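Local coordinates for CrtC domain-containing protein (PDB 7A0Q), which probably adds water to the isoflavonoid phytoalexin kievitone, as a secreted fungal hydratase built from two lipocalin-like domains, at residues 78-81 against 86-89; 57-62 against 114-119; 101-106 against 121-126; 202-207 against 219-224; 138-141 against 146-149. All blocks are in the same frame, centred on the assembly; numbering follows the deposited sequence.

Contacts 1, 2, 3 and 5 belong to the first lipocalin-like domain, whereas contact 4 joins it to the second. The hairpin of contact 1 lies next to contacts 2 and 3: its centre is about 8 Å from that of contact 2 and about 7 Å from that of contact 3, and its Thr86 joins Ser119 of residues 114-119 in the magnesium site. Contact 3 hands over to contact 5, centres about 8 Å apart, where Tyr103 OH bonds to Ser140 OG and Asn123 OD1 takes the N-H of Asn141. The centre of contact 4 is about 3 Å from that of the chain; this contact holds a bound imidazole and is tied to contact 2 by the bond between Trp60 O and Asp206 N.

Contact 1: residues 78-81 against 86-89; sequences HYLD and TYFR
Tyr87 and Arg89 both carry CG between the backbone N and the carbonyl carbon (chi1 63° and 58°), which brings their side chains over to His78 and Leu80 on the partner strand of the hairpin. Extended from CG to NE, Arg89 runs alongside His78, and its NE donates to His78 ND1 at 2.9 Å. The donor lies in the imidazole plane, but the bond is bent, 139° at the hydrogen. Tyr87 OH sits above the centre of the Arg89 guanidinium, and Leu80 CB rests on a face of the Tyr87 ring, 3.9 Å from its centroid. Beneath these groups His78 pairs with Arg89 and Leu80 with Tyr87 through antiparallel backbone bonds. On the other face Tyr79 OH, bonded to Thr110 OG1, comes within 3.3 Å of the CG2 of Thr86, a magnesium-site residue. Strand 58-66 flanks this lipocalin-like hairpin beside Tyr79 and strand 100-107 beside Phe88, while Val120 of strand 117-120 packs against both rings.

Contact 2: residues 57-62 against 114-119; sequences GSWWSS and TTLDVS
Trp59, whose NE1 is hydrogen-bonded to Gln51 O, turns one indole face to Leu116 and Val118. The contact is apolar packing inside the lipocalin-like N-terminal domain, between strand 58-66 and strand 117-120 with the residue just before it. Trp59 CG stands anti to its carbonyl carbon (chi1 -62°), and from there the ring spans the gap between the backbones, whose nearest CA atoms, those of Trp59 and Val118, are 8.5 Å apart. The two aliphatic side chains divide the face between them. Leu116 runs antiparallel to the indole side chain and sets CD1 over the five-membered ring, 3.6 Å from its centroid. Val118 CG1 covers the six-membered ring, 4.0 Å from that centroid and close to its normal. Arg207 adds a cation-pi contact with the same indole. Ser119, next along the strand, belongs to the magnesium site. The tightest approach is at the pyrrole nitrogen, where Leu116 CD1 comes within 3.3 Å of Trp59 NE1.

Contact 3: residues 101-106 against 121-126; sequences HQYVTV and GNNGIK
Asn123 and Tyr103 bury most of the surface here, with Thr105 completing the trio. The Tyr103 ring reaches across from strand 100-107, and its hydroxyl meets the Asn123 amide across from it: OH lies 3.1 Å from OD1 of Asn123 and 3.4 Å from its CB. The ring and amide planes stand 61° apart. A chi1 of -39° swings the Asn123 CG to the side of its own backbone N, which sets the amide against the end of the phenol. Thr105, two residues along from Tyr103, brings CG2 to the edge of the Tyr103 ring and to 4.3 Å from Asn123 ND2. Phe88 of strand 86-94 packs against all three. This joins two non-adjacent strands of the lipocalin-like domain through side chains alone. Clear hydrogen bonds to residues outside the two segments hold the polar ends: Tyr103 OH bonds to Ser140 OG, Asn123 OD1 accepts from Asn141 N, and Asn123 ND2 donates to Val120 O. The opposite roles of OD1 and ND2 thus set which way round the buried amide is turned.

Contact 4: residues 202-207 against 219-224; sequences HTWYDR and WTWFQL. With NAG (2-acetamido-2-deoxy-beta-D-glucopyranose), chain C; IMD (imidazole), chain F.
Trp204 and Gln223 overlap head to tail, with the Gln223 amide stacked on the indole at only 20° between planes. Gln223 CG lies over the six-membered ring, 3.3 Å from its centroid, while OE1 reaches back to 3.3 Å from Trp204 CB; that oxygen is hydrogen-bonded to Tyr64 OH and His225 NE2. Trp221 approaches differently. Its six-membered ring turns an edge toward the face of Trp204 in an offset edge-to-face pair, planes 74° apart. Strand 202-210 closes the first lipocalin-like domain and strand 218-225 opens the second, an eight-stranded antiparallel barrel, so the three side chains meet where the two domains abut. Trp204 NE1 donates to Asp206 OD1 at 2.8 Å along an almost straight line (177°), on the anti side, tilted somewhat from the carboxylate plane. The other oxygen, Asp206 OD2, accepts from N3 of an imidazole, probably carried over from crystallisation, at 2.8 Å. Glu340 OE2 also bonds to this imidazole, which lies over a face of the Trp221 ring with C2 only 3.4 Å from CD2 of Trp221. Near the start of strand 218-225, Thr220 OG1 donates to O7 of an N-acetylglucosamine of the protein's own glycan, 2.8 Å away.

Contact 5: residues 138-141 against 146-149; sequences SYSN and TFDI
Ser138 and Ile149 face each other as an antiparallel hydrogen-bonded pair, with Ser138 N to Ile149 O at 2.8 Å and Ile149 N to Ser138 O at 2.9 Å. Ser140 and Phe147 repeat the pattern two residues on, through Ser140 N to Phe147 O at 2.9 Å and Phe147 N to Ser140 O at 3.0 Å. Between and beyond them, Tyr139 with Asp148 and Asn141 with Thr146 form the non-hydrogen-bonded pairs. A water joins the strands near the turn, within reach of Asn141 OD1 and of Phe147 O, the carbonyl that also takes the N-H of Ser140. Outside the two segments, Asp148 OD1 forms a salt bridge with Arg137.

The main packing is on the face of Ser138, Ser140, Phe147 and Ile149. With chi1 at 56°, Phe147 tucks CG over its own backbone and its ring leans across the partner strand. Ser140 CB then sits on the ring face, 3.7 Å from the centroid and off-centre over the ring, while Ser138 O lies in the ring plane at an edge, 3.5 Å from Phe147 CD1. Val75 and Ala77 of strand 72-81 press on Phe147 across the interior of this lipocalin-like domain. Strand 123-127 flanks the hairpin beside Tyr139, and strand 171-189 borders it beside Thr146 and Asp148.

Contact 1: residues 78-81 against 86-89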
# COMPACT_ATOMS: atom_id res chain seq x y z
N HIS A 78 -2.47 -8.61 0.63
CA HIS A 78 -2.20 -8.36 -0.78
C HIS A 78 -2.51 -9.60 -1.60
O HIS A 78 -1.97 -10.67 -1.31
CB HIS A 78 -0.74 -7.95 -0.97
CG HIS A 78 -0.35 -7.76 -2.40
ND1 HIS A 78 0.85 -8.21 -2.90
CD2 HIS A 78 -1.00 -7.17 -3.43
CE1 HIS A 78 0.93 -7.89 -4.19
NE2 HIS A 78 -0.19 -7.27 -4.54
N TYR A 79 -3.33 -9.45 -2.64
CA TYR A 79 -3.58 -10.51 -3.62
C TYR A 79 -3.08 -10.05 -4.98
O TYR A 79 -3.40 -8.94 -5.42
CB TYR A 79 -5.06 -10.87 -3.72
CG TYR A 79 -5.37 -12.00 -4.68
CD1 TYR A 79 -5.51 -11.78 -6.05
CD2 TYR A 79 -5.53 -13.30 -4.21
CE1 TYR A 79 -5.80 -12.82 -6.93
CE2 TYR A 79 -5.83 -14.35 -5.08
CZ TYR A 79 -5.95 -14.10 -6.43
OH TYR A 79 -6.25 -15.15 -7.28
N LEU A 80 -2.33 -10.91 -5.66
CA LEU A 80 -1.83 -10.61 -7.00
C LEU A 80 -2.28 -11.68 -7.97
O LEU A 80 -2.06 -12.88 -7.73
CB LEU A 80 -0.29 -10.51 -7.00
CG LEU A 80 0.29 -10.16 -8.38
CD1 LEU A 80 -0.06 -8.74 -8.78
CD2 LEU A 80 1.80 -10.36 -8.40
N ASP A 81 -2.91 -11.27 -9.07
CA ASP A 81 -3.16 -12.16 -10.19
C ASP A 81 -2.05 -12.00 -11.22
O ASP A 81 -1.69 -10.88 -11.57
CB ASP A 81 -4.51 -11.90 -10.84
CG ASP A 81 -4.75 -12.82 -12.03
OD1 ASP A 81 -4.92 -14.03 -11.79
OD2 ASP A 81 -4.71 -12.34 -13.18
N THR A 86 -1.06 -17.15 -8.95
CA THR A 86 -1.60 -16.11 -8.09
C THR A 86 -0.93 -16.22 -6.73
O THR A 86 -0.30 -17.23 -6.41
CB THR A 86 -3.12 -16.27 -7.91
OG1 THR A 86 -3.37 -17.46 -7.14
CG2 THR A 86 -3.82 -16.38 -9.23
N TYR A 87 -1.08 -15.19 -5.91
CA TYR A 87 -0.70 -15.36 -4.52
C TYR A 87 -1.48 -14.41 -3.64
O TYR A 87 -2.02 -13.39 -4.10
CB TYR A 87 0.81 -15.19 -4.29
CG TYR A 87 1.46 -13.85 -4.59
CD1 TYR A 87 1.21 -12.73 -3.80
CD2 TYR A 87 2.40 -13.73 -5.60
CE1 TYR A 87 1.84 -11.51 -4.06
CE2 TYR A 87 3.05 -12.52 -5.85
CZ TYR A 87 2.76 -11.42 -5.08
OH TYR A 87 3.40 -10.22 -5.32
N PHE A 88 -1.58 -14.79 -2.38
CA PHE A 88 -2.00 -13.91 -1.31
C PHE A 88 -0.87 -13.85 -0.30
O PHE A 88 -0.27 -14.88 0.03
CB PHE A 88 -3.29 -14.41 -0.64
CG PHE A 88 -3.81 -13.49 0.44
CD1 PHE A 88 -4.56 -12.36 0.12
CD2 PHE A 88 -3.55 -13.76 1.79
CE1 PHE A 88 -5.05 -11.52 1.13
CE2 PHE A 88 -4.03 -12.93 2.80
CZ PHE A 88 -4.79 -11.80 2.47
N ARG A 89 -0.59 -12.65 0.20
CA ARG A 89 0.43 -12.49 1.23
C ARG A 89 -0.06 -11.47 2.25
O ARG A 89 -0.90 -10.61 1.95
CB ARG A 89 1.79 -12.10 0.63
CG ARG A 89 1.79 -10.82 -0.20
CD ARG A 89 3.12 -10.66 -0.92
NE ARG A 89 3.19 -9.41 -1.67
CZ ARG A 89 4.25 -9.02 -2.37
NH1 ARG A 89 5.34 -9.79 -2.42
NH2 ARG A 89 4.23 -7.86 -3.01

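Contact 2: residues 57-62 against 114-119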
# COMPACT_ATOMS: atom_id res chain seq x y z
N GLY A 57 -5.09 -7.93 -12.02
CA GLY A 57 -4.09 -7.07 -11.39
C GLY A 57 -3.91 -7.37 -9.91
O GLY A 57 -3.72 -8.53 -9.51
N SER A 58 -3.91 -6.31 -9.09
CA SER A 58 -3.45 -6.37 -7.71
C SER A 58 -4.45 -5.65 -6.80
O SER A 58 -4.98 -4.60 -7.15
CB SER A 58 -2.05 -5.73 -7.62
OG SER A 58 -1.65 -5.48 -6.28
N TRP A 59 -4.69 -6.25 -5.63
CA TRP A 59 -5.58 -5.71 -4.60
C TRP A 59 -4.79 -5.71 -3.30
O TRP A 59 -4.20 -6.73 -2.95
CB TRP A 59 -6.86 -6.55 -4.47
CG TRP A 59 -7.75 -6.62 -5.70
CD1 TRP A 59 -8.88 -5.89 -5.93
CD2 TRP A 59 -7.60 -7.49 -6.85
NE1 TRP A 59 -9.44 -6.24 -7.15
CE2 TRP A 59 -8.67 -7.21 -7.72
CE3 TRP A 59 -6.66 -8.46 -7.21
CZ2 TRP A 59 -8.82 -7.88 -8.95
CZ3 TRP A 59 -6.82 -9.13 -8.43
CH2 TRP A 59 -7.90 -8.83 -9.28
N TRP A 60 -4.77 -4.58 -2.58
CA TRP A 60 -3.78 -4.38 -1.53
C TRP A 60 -4.33 -3.49 -0.43
O TRP A 60 -5.02 -2.51 -0.71
CB TRP A 60 -2.53 -3.76 -2.17
CG TRP A 60 -1.30 -3.57 -1.37
CD1 TRP A 60 -0.16 -4.32 -1.43
CD2 TRP A 60 -1.02 -2.49 -0.46
NE1 TRP A 60 0.80 -3.81 -0.60
CE2 TRP A 60 0.30 -2.68 0.01
CE3 TRP A 60 -1.75 -1.39 0.01
CZ2 TRP A 60 0.90 -1.82 0.93
CZ3 TRP A 60 -1.14 -0.53 0.92
CH2 TRP A 60 0.17 -0.75 1.37
N SER A 61 -4.04 -3.84 0.82
CA SER A 61 -4.47 -2.99 1.93
C SER A 61 -3.41 -2.96 3.02
O SER A 61 -2.76 -3.97 3.32
CB SER A 61 -5.82 -3.46 2.54
OG SER A 61 -5.77 -4.76 3.12
N SER A 62 -3.22 -1.77 3.59
CA SER A 62 -2.42 -1.60 4.80
C SER A 62 -3.27 -0.91 5.86
O SER A 62 -3.70 0.23 5.67
CB SER A 62 -1.13 -0.84 4.50
OG SER A 62 -1.39 0.51 4.11
N THR A 114 -17.62 -10.99 -12.11
CA THR A 114 -17.94 -9.57 -12.16
C THR A 114 -18.00 -8.92 -10.78
O THR A 114 -18.41 -7.75 -10.67
CB THR A 114 -19.27 -9.34 -12.89
OG1 THR A 114 -20.34 -9.92 -12.13
CG2 THR A 114 -19.23 -9.96 -14.27
N THR A 115 -17.64 -9.65 -9.73
CA THR A 115 -17.54 -9.13 -8.38
C THR A 115 -16.09 -9.24 -7.92
O THR A 115 -15.24 -9.82 -8.60
CB THR A 115 -18.49 -9.87 -7.42
OG1 THR A 115 -18.25 -11.28 -7.49
CG2 THR A 115 -19.96 -9.59 -7.77
N LEU A 116 -15.80 -8.64 -6.76
CA LEU A 116 -14.47 -8.72 -6.15
C LEU A 116 -14.51 -9.80 -5.08
O LEU A 116 -15.16 -9.63 -4.04
CB LEU A 116 -14.05 -7.37 -5.57
CG LEU A 116 -12.76 -7.39 -4.75
CD1 LEU A 116 -11.63 -8.09 -5.51
CD2 LEU A 116 -12.37 -5.96 -4.37
N ASP A 117 -13.80 -10.90 -5.34
CA ASP A 117 -13.67 -11.99 -4.37
C ASP A 117 -12.43 -12.79 -4.80
O ASP A 117 -12.53 -13.72 -5.60
CB ASP A 117 -14.93 -12.86 -4.33
CG ASP A 117 -14.92 -13.88 -3.20
OD1 ASP A 117 -13.86 -14.15 -2.61
OD2 ASP A 117 -16.00 -14.46 -2.90
N VAL A 118 -11.27 -12.38 -4.29
CA VAL A 118 -10.00 -13.01 -4.64
C VAL A 118 -9.46 -13.71 -3.40
O VAL A 118 -9.54 -13.18 -2.28
CB VAL A 118 -8.97 -12.01 -5.20
CG1 VAL A 118 -9.43 -11.46 -6.59
CG2 VAL A 118 -8.71 -10.88 -4.21
N SER A 119 -8.93 -14.91 -3.60
CA SER A 119 -8.48 -15.68 -2.44
C SER A 119 -7.47 -16.74 -2.85
O SER A 119 -7.44 -17.19 -4.00
CB SER A 119 -9.67 -16.35 -1.74
OG SER A 119 -10.30 -17.25 -2.63

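Contact 3: residues 101-106 against 121-126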
# COMPACT_ATOMS: atom_id res chain seq x y z
N HIS A 101 5.02 -10.95 11.86
CA HIS A 101 4.72 -12.23 11.24
C HIS A 101 4.26 -12.00 9.81
O HIS A 101 3.57 -11.01 9.53
CB HIS A 101 3.64 -12.98 12.01
CG HIS A 101 4.05 -13.31 13.41
ND1 HIS A 101 4.83 -14.41 13.71
CD2 HIS A 101 3.82 -12.68 14.58
CE1 HIS A 101 5.05 -14.44 15.02
NE2 HIS A 101 4.45 -13.40 15.57
N GLN A 102 4.65 -12.90 8.91
CA GLN A 102 4.29 -12.77 7.50
C GLN A 102 4.20 -14.14 6.86
O GLN A 102 4.79 -15.11 7.34
CB GLN A 102 5.31 -11.91 6.74
CG GLN A 102 6.77 -12.37 6.86
CD GLN A 102 7.13 -13.54 5.95
OE1 GLN A 102 6.64 -13.64 4.82
NE2 GLN A 102 7.99 -14.43 6.44
N TYR A 103 3.48 -14.20 5.75
CA TYR A 103 3.51 -15.38 4.90
C TYR A 103 3.10 -14.99 3.48
O TYR A 103 2.50 -13.94 3.25
CB TYR A 103 2.58 -16.48 5.43
CG TYR A 103 1.11 -16.21 5.21
CD1 TYR A 103 0.39 -15.43 6.10
CD2 TYR A 103 0.44 -16.73 4.11
CE1 TYR A 103 -0.95 -15.18 5.91
CE2 TYR A 103 -0.91 -16.49 3.91
CZ TYR A 103 -1.60 -15.71 4.82
OH TYR A 103 -2.94 -15.46 4.64
N VAL A 104 3.44 -15.87 2.55
CA VAL A 104 3.04 -15.80 1.15
C VAL A 104 2.49 -17.18 0.79
O VAL A 104 3.16 -18.19 1.03
CB VAL A 104 4.21 -15.44 0.21
CG1 VAL A 104 3.73 -15.32 -1.24
CG2 VAL A 104 4.94 -14.18 0.67
N THR A 105 1.29 -17.22 0.23
CA THR A 105 0.69 -18.49 -0.19
C THR A 105 0.31 -18.41 -1.66
O THR A 105 -0.28 -17.43 -2.12
CB THR A 105 -0.51 -18.86 0.71
OG1 THR A 105 -0.96 -20.19 0.39
CG2 THR A 105 -1.67 -17.89 0.56
N VAL A 106 0.69 -19.44 -2.42
CA VAL A 106 0.65 -19.39 -3.88
C VAL A 106 -0.55 -20.18 -4.37
O VAL A 106 -0.80 -21.31 -3.93
CB VAL A 106 1.96 -19.94 -4.48
CG1 VAL A 106 1.88 -19.97 -5.99
CG2 VAL A 106 3.12 -19.07 -4.03
N GLY A 121 -6.87 -20.21 -0.71
CA GLY A 121 -7.30 -20.82 0.52
C GLY A 121 -8.33 -19.95 1.22
O GLY A 121 -9.12 -19.24 0.60
N ASN A 122 -8.30 -19.99 2.55
CA ASN A 122 -9.22 -19.19 3.37
C ASN A 122 -8.64 -17.83 3.71
O ASN A 122 -8.76 -17.35 4.84
CB ASN A 122 -9.58 -19.95 4.65
CG ASN A 122 -10.91 -19.53 5.24
OD1 ASN A 122 -11.67 -18.77 4.62
ND2 ASN A 122 -11.20 -20.00 6.44
N ASN A 123 -8.00 -17.19 2.73
CA ASN A 123 -7.35 -15.90 2.88
C ASN A 123 -7.65 -15.11 1.62
O ASN A 123 -7.60 -15.67 0.53
CB ASN A 123 -5.83 -16.03 3.03
CG ASN A 123 -5.42 -17.21 3.88
OD1 ASN A 123 -5.49 -17.16 5.11
ND2 ASN A 123 -4.95 -18.28 3.24
N GLY A 124 -7.94 -13.82 1.75
CA GLY A 124 -8.14 -13.04 0.54
C GLY A 124 -8.68 -11.64 0.80
O GLY A 124 -8.59 -11.11 1.92
N ILE A 125 -9.20 -11.04 -0.27
CA ILE A 125 -9.81 -9.72 -0.25
C ILE A 125 -11.13 -9.81 -1.00
O ILE A 125 -11.19 -10.42 -2.08
CB ILE A 125 -8.88 -8.65 -0.87
CG1 ILE A 125 -7.62 -8.48 -0.01
CG2 ILE A 125 -9.62 -7.31 -1.02
CD1 ILE A 125 -6.53 -7.62 -0.65
N LYS A 126 -12.20 -9.28 -0.42
CA LYS A 126 -13.47 -9.37 -1.12
C LYS A 126 -14.30 -8.13 -0.83
O LYS A 126 -14.17 -7.49 0.21
CB LYS A 126 -14.25 -10.63 -0.71
CG LYS A 126 -14.65 -10.67 0.75
CD LYS A 126 -15.36 -12.00 1.11
CE LYS A 126 -16.66 -12.17 0.33
NZ LYS A 126 -17.49 -13.31 0.87

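Contact 4: residues 202-207 against 219-224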
# COMPACT_ATOMS: atom_id res chain seq x y z
N HIS A 202 -7.24 3.35 10.53
CA HIS A 202 -7.64 3.61 9.15
C HIS A 202 -6.91 2.64 8.24
O HIS A 202 -5.90 2.06 8.62
CB HIS A 202 -7.35 5.06 8.71
CG HIS A 202 -5.90 5.41 8.66
ND1 HIS A 202 -5.17 5.45 7.48
CD2 HIS A 202 -5.03 5.73 9.65
CE1 HIS A 202 -3.92 5.80 7.75
NE2 HIS A 202 -3.81 5.97 9.06
N THR A 203 -7.45 2.47 7.04
CA THR A 203 -6.86 1.56 6.07
C THR A 203 -6.60 2.31 4.78
O THR A 203 -7.47 3.05 4.30
CB THR A 203 -7.79 0.35 5.80
OG1 THR A 203 -7.91 -0.42 7.00
CG2 THR A 203 -7.24 -0.55 4.69
N TRP A 204 -5.40 2.13 4.22
CA TRP A 204 -5.11 2.56 2.86
C TRP A 204 -5.33 1.34 1.99
O TRP A 204 -4.62 0.34 2.12
CB TRP A 204 -3.68 3.08 2.73
CG TRP A 204 -3.30 3.53 1.33
CD1 TRP A 204 -3.32 2.79 0.17
CD2 TRP A 204 -2.82 4.83 0.96
NE1 TRP A 204 -2.88 3.55 -0.89
CE2 TRP A 204 -2.57 4.81 -0.43
CE3 TRP A 204 -2.58 6.01 1.67
CZ2 TRP A 204 -2.09 5.92 -1.12
CZ3 TRP A 204 -2.08 7.11 0.98
CH2 TRP A 204 -1.85 7.06 -0.40
N TYR A 205 -6.33 1.42 1.12
CA TYR A 205 -6.59 0.39 0.13
C TYR A 205 -6.04 0.87 -1.21
O TYR A 205 -6.33 1.98 -1.65
CB TYR A 205 -8.10 0.13 0.04
CG TYR A 205 -8.49 -0.77 -1.10
CD1 TYR A 205 -8.42 -2.16 -0.95
CD2 TYR A 205 -8.95 -0.25 -2.30
CE1 TYR A 205 -8.77 -3.01 -1.98
CE2 TYR A 205 -9.30 -1.10 -3.35
CZ TYR A 205 -9.22 -2.46 -3.18
OH TYR A 205 -9.58 -3.29 -4.21
N ASP A 206 -5.21 0.04 -1.84
CA ASP A 206 -4.59 0.41 -3.11
C ASP A 206 -4.96 -0.61 -4.18
O ASP A 206 -4.77 -1.82 -3.99
CB ASP A 206 -3.06 0.51 -2.99
CG ASP A 206 -2.50 1.56 -3.91
OD1 ASP A 206 -2.65 2.76 -3.60
OD2 ASP A 206 -1.92 1.19 -4.94
N ARG A 207 -5.48 -0.12 -5.29
CA ARG A 207 -5.93 -0.96 -6.40
C ARG A 207 -5.10 -0.63 -7.63
O ARG A 207 -5.01 0.53 -8.02
CB ARG A 207 -7.41 -0.69 -6.67
CG ARG A 207 -7.95 -1.37 -7.89
CD ARG A 207 -8.10 -2.86 -7.71
NE ARG A 207 -8.69 -3.45 -8.92
CZ ARG A 207 -8.12 -4.40 -9.66
NH1 ARG A 207 -6.93 -4.91 -9.32
NH2 ARG A 207 -8.76 -4.85 -10.73
N TRP A 219 11.40 -1.45 -7.92
CA TRP A 219 10.94 -0.11 -7.57
C TRP A 219 10.94 0.07 -6.07
O TRP A 219 11.02 -0.89 -5.30
CB TRP A 219 9.53 0.16 -8.14
CG TRP A 219 8.44 -0.76 -7.62
CD1 TRP A 219 7.75 -0.65 -6.44
CD2 TRP A 219 7.89 -1.89 -8.30
NE1 TRP A 219 6.82 -1.66 -6.35
CE2 TRP A 219 6.88 -2.43 -7.48
CE3 TRP A 219 8.16 -2.52 -9.53
CZ2 TRP A 219 6.14 -3.56 -7.84
CZ3 TRP A 219 7.43 -3.64 -9.89
CH2 TRP A 219 6.43 -4.14 -9.04
N THR A 220 10.81 1.33 -5.66
CA THR A 220 10.40 1.69 -4.31
C THR A 220 9.14 2.52 -4.43
O THR A 220 9.06 3.43 -5.27
CB THR A 220 11.50 2.46 -3.58
OG1 THR A 220 12.68 1.65 -3.50
CG2 THR A 220 11.05 2.82 -2.16
N TRP A 221 8.15 2.21 -3.58
CA TRP A 221 6.91 2.98 -3.47
C TRP A 221 6.75 3.46 -2.04
O TRP A 221 6.91 2.68 -1.09
CB TRP A 221 5.70 2.13 -3.89
CG TRP A 221 4.35 2.80 -3.77
CD1 TRP A 221 3.89 3.84 -4.54
CD2 TRP A 221 3.29 2.46 -2.87
NE1 TRP A 221 2.60 4.18 -4.15
CE2 TRP A 221 2.21 3.35 -3.13
CE3 TRP A 221 3.14 1.50 -1.86
CZ2 TRP A 221 1.01 3.30 -2.43
CZ3 TRP A 221 1.93 1.44 -1.16
CH2 TRP A 221 0.89 2.35 -1.44
N PHE A 222 6.40 4.73 -1.89
CA PHE A 222 6.10 5.31 -0.59
C PHE A 222 4.63 5.69 -0.50
O PHE A 222 4.07 6.30 -1.43
CB PHE A 222 6.93 6.56 -0.32
CG PHE A 222 8.38 6.29 -0.10
CD1 PHE A 222 8.85 5.94 1.16
CD2 PHE A 222 9.29 6.40 -1.15
CE1 PHE A 222 10.21 5.69 1.37
CE2 PHE A 222 10.65 6.16 -0.94
CZ PHE A 222 11.11 5.81 0.31
N GLN A 223 4.03 5.39 0.65
CA GLN A 223 2.67 5.77 1.00
C GLN A 223 2.79 6.60 2.27
O GLN A 223 3.13 6.06 3.33
CB GLN A 223 1.82 4.52 1.23
CG GLN A 223 0.42 4.83 1.72
CD GLN A 223 -0.15 3.75 2.62
OE1 GLN A 223 -0.67 4.05 3.69
NE2 GLN A 223 -0.08 2.48 2.18
N LEU A 224 2.52 7.91 2.19
CA LEU A 224 2.81 8.80 3.31
C LEU A 224 1.57 9.52 3.83
O LEU A 224 0.74 10.01 3.05
CB LEU A 224 3.88 9.84 2.93
CG LEU A 224 5.16 9.27 2.31
CD1 LEU A 224 6.11 10.41 1.93
CD2 LEU A 224 5.84 8.24 3.24
C1 NAG C . 16.55 -0.96 -8.08
C2 NAG C . 16.71 0.19 -7.10
C3 NAG C . 18.11 0.79 -7.21
C4 NAG C . 19.19 -0.28 -7.12
C5 NAG C . 18.90 -1.46 -8.03
C6 NAG C . 19.81 -2.64 -7.76
C7 NAG C . 14.79 1.60 -6.45
C8 NAG C . 13.91 2.73 -6.87
N2 NAG C . 15.72 1.23 -7.34
O3 NAG C . 18.28 1.74 -6.17
O4 NAG C . 20.42 0.29 -7.56
O5 NAG C . 17.56 -1.93 -7.84
O6 NAG C . 19.68 -3.06 -6.41
O7 NAG C . 14.66 1.03 -5.38
N1 IMD F . 2.44 -1.03 -4.22
C2 IMD F . 1.78 0.04 -4.73
N3 IMD F . 0.54 0.06 -4.18
C4 IMD F . 0.43 -0.97 -3.33
C5 IMD F . 1.63 -1.66 -3.35

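Contact 5: residues 138-141 against 146-149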
# COMPACT_ATOMS: atom_id res chain seq x y z
N SER A 138 -10.46 -7.50 4.06
CA SER A 138 -9.17 -8.20 3.97
C SER A 138 -9.11 -9.21 5.11
O SER A 138 -9.23 -8.83 6.27
CB SER A 138 -7.98 -7.24 4.06
OG SER A 138 -7.95 -6.37 2.94
N TYR A 139 -8.90 -10.48 4.78
CA TYR A 139 -8.96 -11.51 5.82
C TYR A 139 -7.88 -12.56 5.61
O TYR A 139 -7.44 -12.83 4.49
CB TYR A 139 -10.35 -12.16 5.88
CG TYR A 139 -10.70 -12.94 4.63
CD1 TYR A 139 -11.19 -12.29 3.50
CD2 TYR A 139 -10.51 -14.32 4.57
CE1 TYR A 139 -11.49 -12.99 2.35
CE2 TYR A 139 -10.83 -15.04 3.42
CZ TYR A 139 -11.32 -14.36 2.32
OH TYR A 139 -11.62 -15.04 1.16
N SER A 140 -7.46 -13.15 6.72
CA SER A 140 -6.38 -14.13 6.73
C SER A 140 -6.66 -15.13 7.84
O SER A 140 -7.11 -14.75 8.93
CB SER A 140 -5.02 -13.44 6.95
OG SER A 140 -3.96 -14.39 6.99
N ASN A 141 -6.40 -16.42 7.55
CA ASN A 141 -6.61 -17.52 8.49
C ASN A 141 -5.41 -18.45 8.35
O ASN A 141 -5.51 -19.58 7.87
CB ASN A 141 -7.92 -18.24 8.23
CG ASN A 141 -9.12 -17.37 8.49
OD1 ASN A 141 -9.46 -17.11 9.65
ND2 ASN A 141 -9.75 -16.88 7.43
N THR A 146 -3.60 -14.06 11.45
CA THR A 146 -5.04 -14.27 11.39
C THR A 146 -5.73 -12.95 11.71
O THR A 146 -5.44 -12.33 12.73
CB THR A 146 -5.48 -15.36 12.37
OG1 THR A 146 -5.00 -16.63 11.91
CG2 THR A 146 -7.00 -15.42 12.47
N PHE A 147 -6.61 -12.51 10.81
CA PHE A 147 -7.31 -11.25 11.01
C PHE A 147 -8.52 -11.24 10.09
O PHE A 147 -8.65 -12.05 9.18
CB PHE A 147 -6.41 -10.03 10.77
CG PHE A 147 -5.74 -10.00 9.41
CD1 PHE A 147 -6.45 -9.58 8.28
CD2 PHE A 147 -4.41 -10.36 9.27
CE1 PHE A 147 -5.83 -9.55 7.03
CE2 PHE A 147 -3.77 -10.31 8.01
CZ PHE A 147 -4.49 -9.90 6.91
N ASP A 148 -9.43 -10.30 10.36
CA ASP A 148 -10.65 -10.18 9.57
C ASP A 148 -11.05 -8.71 9.66
O ASP A 148 -11.68 -8.28 10.63
CB ASP A 148 -11.74 -11.11 10.09
CG ASP A 148 -12.96 -11.17 9.20
OD1 ASP A 148 -13.05 -10.39 8.23
OD2 ASP A 148 -13.86 -11.99 9.49
N ILE A 149 -10.64 -7.94 8.66
CA ILE A 149 -10.68 -6.48 8.70
C ILE A 149 -11.63 -6.00 7.61
O ILE A 149 -11.46 -6.37 6.44
CB ILE A 149 -9.28 -5.88 8.49
CG1 ILE A 149 -8.31 -6.42 9.54
CG2 ILE A 149 -9.36 -4.38 8.50
CD1 ILE A 149 -6.85 -6.01 9.33
O HOH W 1 -9.93 -14.56 10.04